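PDB 3TP4: computational Design of Enzyme from Synthetic construct, which was probably designed to carry an activated serine-containing catalytic triad on a glycosyl hydrolase family 26 scaffold of the TIM-barrel clan. Local coordinates for residues A[294-308]-A[338-352]. Numbering follows the deposited sequence.
Sequences SSPAQWFTKVLAAIK and ALLEDFQAYAADPFT
Phe300 packs on Leu339 and forms edge-to-face pairs with both Phe343 and Tyr346, where two successive outer helices of the TIM barrel, 299-308 and 340-348, run side by side; their axes approach to 8.0 Å and their N-to-C directions differ by 32°. Phe343 turns its edge into the Phe300 ring in a T-shaped stack, planes at 74°, with CD1 over the centre of that face; Trp299 CE3 covers the opposite face off-centre. Phe300 in turn directs its edge toward the Tyr346 face, completing an aromatic cluster that Phe34 extends beyond Phe343. Leu339 packs against the type II turn (Pro296 to Trp299) that leads into helix 299-308: its CD2 lies 3.2 Å from Pro296 O, while CD1 meets Pro296 CD and Phe300 CE2. Asp342, its CG anti to the backbone N (chi1 -171°), aims its carboxylate at the first turn of helix 299-308. There OD2 accepts from Thr301 N at 2.9 Å, and OD1 takes the Thr301 OG1 proton on its syn lone pair at 2.6 Å. A water that also binds Gln298 NE2 donates to OD1, so this buried acid is well satisfied, and the nearby helix N-terminus would probably stabilise its negative charge. Beyond the cluster, Leu304 CD2 packs against Asp349 and Thr352. At the far end Lys308 NZ forms a salt bridge to Asp349 OD1, whose anti lone pair receives Phe351 N in an Asx turn, with Phe351 N 2.8 Å from Asp349 OD1.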
loop_
_atom_site.group_PDB
_atom_site.type_symbol
_atom_site.label_atom_id
_atom_site.label_comp_id
_atom_site.label_asym_id
_atom_site.label_seq_id
_atom_site.Cartn_x
_atom_site.Cartn_y
_atom_site.Cartn_z
ATOM N N SER A 294 9.105 22.068 -12.042
ATOM C CA SER A 294 9.121 23.412 -11.488
ATOM C C SER A 294 10.177 23.505 -10.394
ATOM O O SER A 294 10.676 22.483 -9.906
ATOM C CB SER A 294 7.752 23.756 -10.897
ATOM O OG SER A 294 6.731 23.608 -11.863
ATOM N N SER A 295 10.503 24.731 -10.001
ATOM C CA SER A 295 11.425 24.953 -8.896
ATOM C C SER A 295 10.818 25.925 -7.893
ATOM O O SER A 295 11.382 26.980 -7.616
ATOM C CB SER A 295 12.777 25.467 -9.402
ATOM O OG SER A 295 13.374 24.542 -10.296
ATOM N N PRO A 296 9.653 25.570 -7.337
ATOM C CA PRO A 296 9.085 26.464 -6.326
ATOM C C PRO A 296 10.126 26.721 -5.225
ATOM O O PRO A 296 10.719 25.768 -4.704
ATOM C CB PRO A 296 7.884 25.671 -5.797
ATOM C CG PRO A 296 8.133 24.240 -6.232
ATOM C CD PRO A 296 8.878 24.331 -7.500
ATOM N N ALA A 297 10.356 27.990 -4.891
ATOM C CA ALA A 297 11.442 28.369 -3.984
ATOM C C ALA A 297 11.332 27.738 -2.596
ATOM O O ALA A 297 10.279 27.803 -1.958
ATOM C CB ALA A 297 11.556 29.904 -3.871
ATOM N N GLN A 298 12.433 27.136 -2.150
ATOM C CA GLN A 298 12.533 26.520 -0.826
ATOM C C GLN A 298 11.387 25.561 -0.519
ATOM O O GLN A 298 10.920 25.481 0.616
ATOM C CB GLN A 298 12.621 27.604 0.251
ATOM C CG GLN A 298 13.803 28.546 0.043
ATOM C CD GLN A 298 14.017 29.470 1.218
ATOM O OE1 GLN A 298 13.202 30.355 1.489
ATOM N NE2 GLN A 298 15.113 29.258 1.941
ATOM N N TRP A 299 10.946 24.829 -1.535
ATOM C CA TRP A 299 9.761 23.991 -1.403
ATOM C C TRP A 299 9.970 22.889 -0.356
ATOM O O TRP A 299 9.124 22.681 0.498
ATOM C CB TRP A 299 9.396 23.388 -2.754
ATOM C CG TRP A 299 8.098 22.648 -2.731
ATOM C CD1 TRP A 299 6.853 23.163 -2.981
ATOM C CD2 TRP A 299 7.911 21.265 -2.432
ATOM N NE1 TRP A 299 5.901 22.174 -2.861
ATOM C CE2 TRP A 299 6.527 20.998 -2.532
ATOM C CE3 TRP A 299 8.782 20.216 -2.105
ATOM C CZ2 TRP A 299 5.991 19.731 -2.303
ATOM C CZ3 TRP A 299 8.240 18.946 -1.874
ATOM C CH2 TRP A 299 6.861 18.722 -1.978
ATOM N N PHE A 300 11.117 22.209 -0.404
ATOM C CA PHE A 300 11.378 21.125 0.545
ATOM C C PHE A 300 11.418 21.590 2.004
ATOM O O PHE A 300 10.752 21.019 2.862
ATOM C CB PHE A 300 12.658 20.370 0.185
ATOM C CG PHE A 300 12.576 19.620 -1.120
ATOM C CD1 PHE A 300 11.876 18.415 -1.203
ATOM C CD2 PHE A 300 13.198 20.112 -2.255
ATOM C CE1 PHE A 300 11.802 17.713 -2.399
ATOM C CE2 PHE A 300 13.139 19.416 -3.459
ATOM C CZ PHE A 300 12.430 18.219 -3.539
ATOM N N THR A 301 12.204 22.619 2.297
ATOM C CA THR A 301 12.268 23.110 3.674
ATOM C C THR A 301 10.964 23.764 4.131
ATOM O O THR A 301 10.635 23.724 5.304
ATOM C CB THR A 301 13.439 24.081 3.896
ATOM O OG1 THR A 301 13.330 25.173 2.978
ATOM C CG2 THR A 301 14.783 23.357 3.700
ATOM N N LYS A 302 10.227 24.372 3.209
ATOM C CA LYS A 302 8.915 24.913 3.562
ATOM C C LYS A 302 7.922 23.805 3.933
ATOM O O LYS A 302 7.175 23.921 4.921
ATOM C CB LYS A 302 8.358 25.766 2.420
ATOM C CG LYS A 302 9.069 27.088 2.253
ATOM C CD LYS A 302 8.607 27.808 0.995
ATOM C CE LYS A 302 7.106 28.046 1.019
ATOM N NZ LYS A 302 6.689 29.024 -0.027
ATOM N N VAL A 303 7.912 22.732 3.145
ATOM C CA VAL A 303 7.060 21.583 3.454
ATOM C C VAL A 303 7.430 20.988 4.810
ATOM O O VAL A 303 6.579 20.816 5.673
ATOM C CB VAL A 303 7.146 20.497 2.357
ATOM C CG1 VAL A 303 6.640 19.158 2.897
ATOM C CG2 VAL A 303 6.331 20.921 1.141
ATOM N N LEU A 304 8.718 20.709 4.996
ATOM C CA LEU A 304 9.202 20.161 6.257
ATOM C C LEU A 304 8.890 21.066 7.456
ATOM O O LEU A 304 8.502 20.578 8.508
ATOM C CB LEU A 304 10.711 19.888 6.184
ATOM C CG LEU A 304 11.315 19.245 7.433
ATOM C CD1 LEU A 304 10.716 17.871 7.572
ATOM C CD2 LEU A 304 12.879 19.168 7.392
ATOM N N ALA A 305 9.085 22.374 7.314
ATOM C CA ALA A 305 8.822 23.283 8.441
ATOM C C ALA A 305 7.332 23.326 8.832
ATOM O O ALA A 305 6.981 23.474 10.009
ATOM C CB ALA A 305 9.345 24.686 8.133
ATOM N N ALA A 306 6.455 23.197 7.845
ATOM C CA ALA A 306 5.011 23.150 8.112
ATOM C C ALA A 306 4.653 21.892 8.891
ATOM O O ALA A 306 3.848 21.925 9.831
ATOM C CB ALA A 306 4.234 23.195 6.810
ATOM N N ILE A 307 5.248 20.775 8.491
ATOM C CA ILE A 307 5.013 19.504 9.168
ATOM C C ILE A 307 5.532 19.603 10.603
ATOM O O ILE A 307 4.806 19.314 11.562
ATOM C CB ILE A 307 5.739 18.349 8.436
ATOM C CG1 ILE A 307 5.136 18.136 7.044
ATOM C CG2 ILE A 307 5.686 17.066 9.244
ATOM C CD1 ILE A 307 5.817 17.035 6.232
ATOM N N LYS A 308 6.788 20.030 10.747
ATOM C CA LYS A 308 7.429 20.079 12.059
ATOM C C LYS A 308 6.663 20.971 13.026
ATOM O O LYS A 308 6.550 20.659 14.208
ATOM C CB LYS A 308 8.876 20.562 11.933
ATOM C CG LYS A 308 9.786 19.573 11.242
ATOM C CD LYS A 308 11.143 20.172 10.949
ATOM C CE LYS A 308 11.857 20.561 12.222
ATOM N NZ LYS A 308 13.285 20.941 11.960
ATOM N N ALA A 338 17.843 24.108 -9.599
ATOM C CA ALA A 338 17.708 25.254 -8.713
ATOM C C ALA A 338 17.377 24.837 -7.269
ATOM O O ALA A 338 17.755 25.527 -6.312
ATOM C CB ALA A 338 16.654 26.215 -9.252
ATOM N N LEU A 339 16.672 23.718 -7.109
ATOM C CA LEU A 339 16.234 23.295 -5.776
ATOM C C LEU A 339 17.266 22.425 -5.039
ATOM O O LEU A 339 16.994 21.924 -3.935
ATOM C CB LEU A 339 14.874 22.570 -5.842
ATOM C CG LEU A 339 13.596 23.419 -5.825
ATOM C CD1 LEU A 339 12.364 22.553 -6.134
ATOM C CD2 LEU A 339 13.426 24.142 -4.494
ATOM N N LEU A 340 18.444 22.253 -5.633
ATOM C CA LEU A 340 19.462 21.397 -5.027
ATOM C C LEU A 340 19.834 21.837 -3.609
ATOM O O LEU A 340 19.803 21.041 -2.676
ATOM C CB LEU A 340 20.718 21.335 -5.892
ATOM C CG LEU A 340 21.862 20.593 -5.196
ATOM C CD1 LEU A 340 21.610 19.102 -5.203
ATOM C CD2 LEU A 340 23.201 20.913 -5.824
ATOM N N GLU A 341 20.168 23.110 -3.441
ATOM C CA GLU A 341 20.560 23.609 -2.123
ATOM C C GLU A 341 19.455 23.409 -1.085
ATOM O O GLU A 341 19.722 23.012 0.051
ATOM C CB GLU A 341 20.979 25.088 -2.197
ATOM C CG GLU A 341 21.284 25.696 -0.846
ATOM C CD GLU A 341 21.933 27.069 -0.946
ATOM O OE1 GLU A 341 21.648 27.799 -1.925
ATOM O OE2 GLU A 341 22.736 27.410 -0.045
ATOM N N ASP A 342 18.208 23.662 -1.470
ATOM C CA ASP A 342 17.122 23.523 -0.522
ATOM C C ASP A 342 16.944 22.064 -0.116
ATOM O O ASP A 342 16.681 21.768 1.049
ATOM C CB ASP A 342 15.809 24.075 -1.080
ATOM C CG ASP A 342 14.709 24.140 -0.022
ATOM O OD1 ASP A 342 14.746 25.054 0.827
ATOM O OD2 ASP A 342 13.798 23.292 -0.048
ATOM N N PHE A 343 17.080 21.153 -1.072
ATOM C CA PHE A 343 16.941 19.742 -0.747
ATOM C C PHE A 343 18.058 19.300 0.200
ATOM O O PHE A 343 17.813 18.574 1.162
ATOM C CB PHE A 343 16.892 18.850 -1.997
ATOM C CG PHE A 343 16.702 17.396 -1.671
ATOM C CD1 PHE A 343 15.453 16.911 -1.322
ATOM C CD2 PHE A 343 17.781 16.527 -1.660
ATOM C CE1 PHE A 343 15.276 15.585 -0.998
ATOM C CE2 PHE A 343 17.610 15.199 -1.330
ATOM C CZ PHE A 343 16.358 14.728 -0.999
ATOM N N GLN A 344 19.276 19.753 -0.058
ATOM C CA GLN A 344 20.386 19.484 0.854
ATOM C C GLN A 344 20.064 19.963 2.269
ATOM O O GLN A 344 20.401 19.292 3.241
ATOM C CB GLN A 344 21.676 20.150 0.348
ATOM C CG GLN A 344 22.268 19.418 -0.844
ATOM C CD GLN A 344 23.350 20.191 -1.546
ATOM O OE1 GLN A 344 23.286 21.417 -1.669
ATOM N NE2 GLN A 344 24.355 19.471 -2.034
ATOM N N ALA A 345 19.414 21.122 2.381
ATOM C CA ALA A 345 19.056 21.670 3.691
ATOM C C ALA A 345 17.962 20.822 4.332
ATOM O O ALA A 345 17.990 20.528 5.531
ATOM C CB ALA A 345 18.602 23.132 3.555
ATOM N N TYR A 346 16.980 20.453 3.522
ATOM C CA TYR A 346 15.968 19.502 3.938
ATOM C C TYR A 346 16.610 18.233 4.509
ATOM O O TYR A 346 16.210 17.752 5.567
ATOM C CB TYR A 346 15.083 19.158 2.743
ATOM C CG TYR A 346 14.221 17.943 2.948
ATOM C CD1 TYR A 346 14.678 16.678 2.598
ATOM C CD2 TYR A 346 12.945 18.056 3.484
ATOM C CE1 TYR A 346 13.898 15.567 2.798
ATOM C CE2 TYR A 346 12.149 16.955 3.663
ATOM C CZ TYR A 346 12.628 15.710 3.326
ATOM O OH TYR A 346 11.835 14.597 3.522
ATOM N N ALA A 347 17.598 17.696 3.792
ATOM C CA ALA A 347 18.287 16.474 4.205
ATOM C C ALA A 347 19.121 16.632 5.477
ATOM O O ALA A 347 19.200 15.701 6.281
ATOM C CB ALA A 347 19.167 15.920 3.054
ATOM N N ALA A 348 19.753 17.794 5.646
ATOM C CA ALA A 348 20.576 18.052 6.829
ATOM C C ALA A 348 19.737 18.316 8.083
ATOM O O ALA A 348 20.216 18.175 9.199
ATOM C CB ALA A 348 21.528 19.223 6.570
ATOM N N ASP A 349 18.473 18.672 7.897
ATOM C CA ASP A 349 17.602 18.941 9.039
ATOM C C ASP A 349 17.605 17.716 9.945
ATOM O O ASP A 349 17.573 16.586 9.458
ATOM C CB ASP A 349 16.180 19.235 8.560
ATOM C CG ASP A 349 15.311 19.826 9.654
ATOM O OD1 ASP A 349 14.941 19.079 10.582
ATOM O OD2 ASP A 349 14.994 21.029 9.576
ATOM N N PRO A 350 17.645 17.931 11.263
ATOM C CA PRO A 350 17.678 16.794 12.190
ATOM C C PRO A 350 16.387 15.987 12.158
ATOM O O PRO A 350 16.380 14.813 12.530
ATOM C CB PRO A 350 17.845 17.455 13.566
ATOM C CG PRO A 350 18.314 18.845 13.287
ATOM C CD PRO A 350 17.741 19.225 11.958
ATOM N N PHE A 351 15.291 16.596 11.727
ATOM C CA PHE A 351 14.034 15.873 11.772
ATOM C C PHE A 351 13.931 14.800 10.673
ATOM O O PHE A 351 13.243 13.804 10.851
ATOM C CB PHE A 351 12.828 16.837 11.775
ATOM C CG PHE A 351 11.517 16.161 12.103
ATOM C CD1 PHE A 351 11.224 15.782 13.403
ATOM C CD2 PHE A 351 10.583 15.901 11.112
ATOM C CE1 PHE A 351 10.028 15.155 13.708
ATOM C CE2 PHE A 351 9.394 15.265 11.407
ATOM C CZ PHE A 351 9.111 14.895 12.708
ATOM N N THR A 352 14.636 14.977 9.555
ATOM C CA THR A 352 14.595 13.976 8.481
ATOM C C THR A 352 15.624 12.875 8.674
ATOM O O THR A 352 16.799 13.159 8.892
ATOM C CB THR A 352 14.816 14.610 7.085
ATOM O OG1 THR A 352 16.051 15.344 7.086
ATOM C CG2 THR A 352 13.640 15.546 6.735
HETATM O O HOH W 1 15.083 22.363 -9.314
HETATM O O HOH W 2 16.934 26.529 1.675
#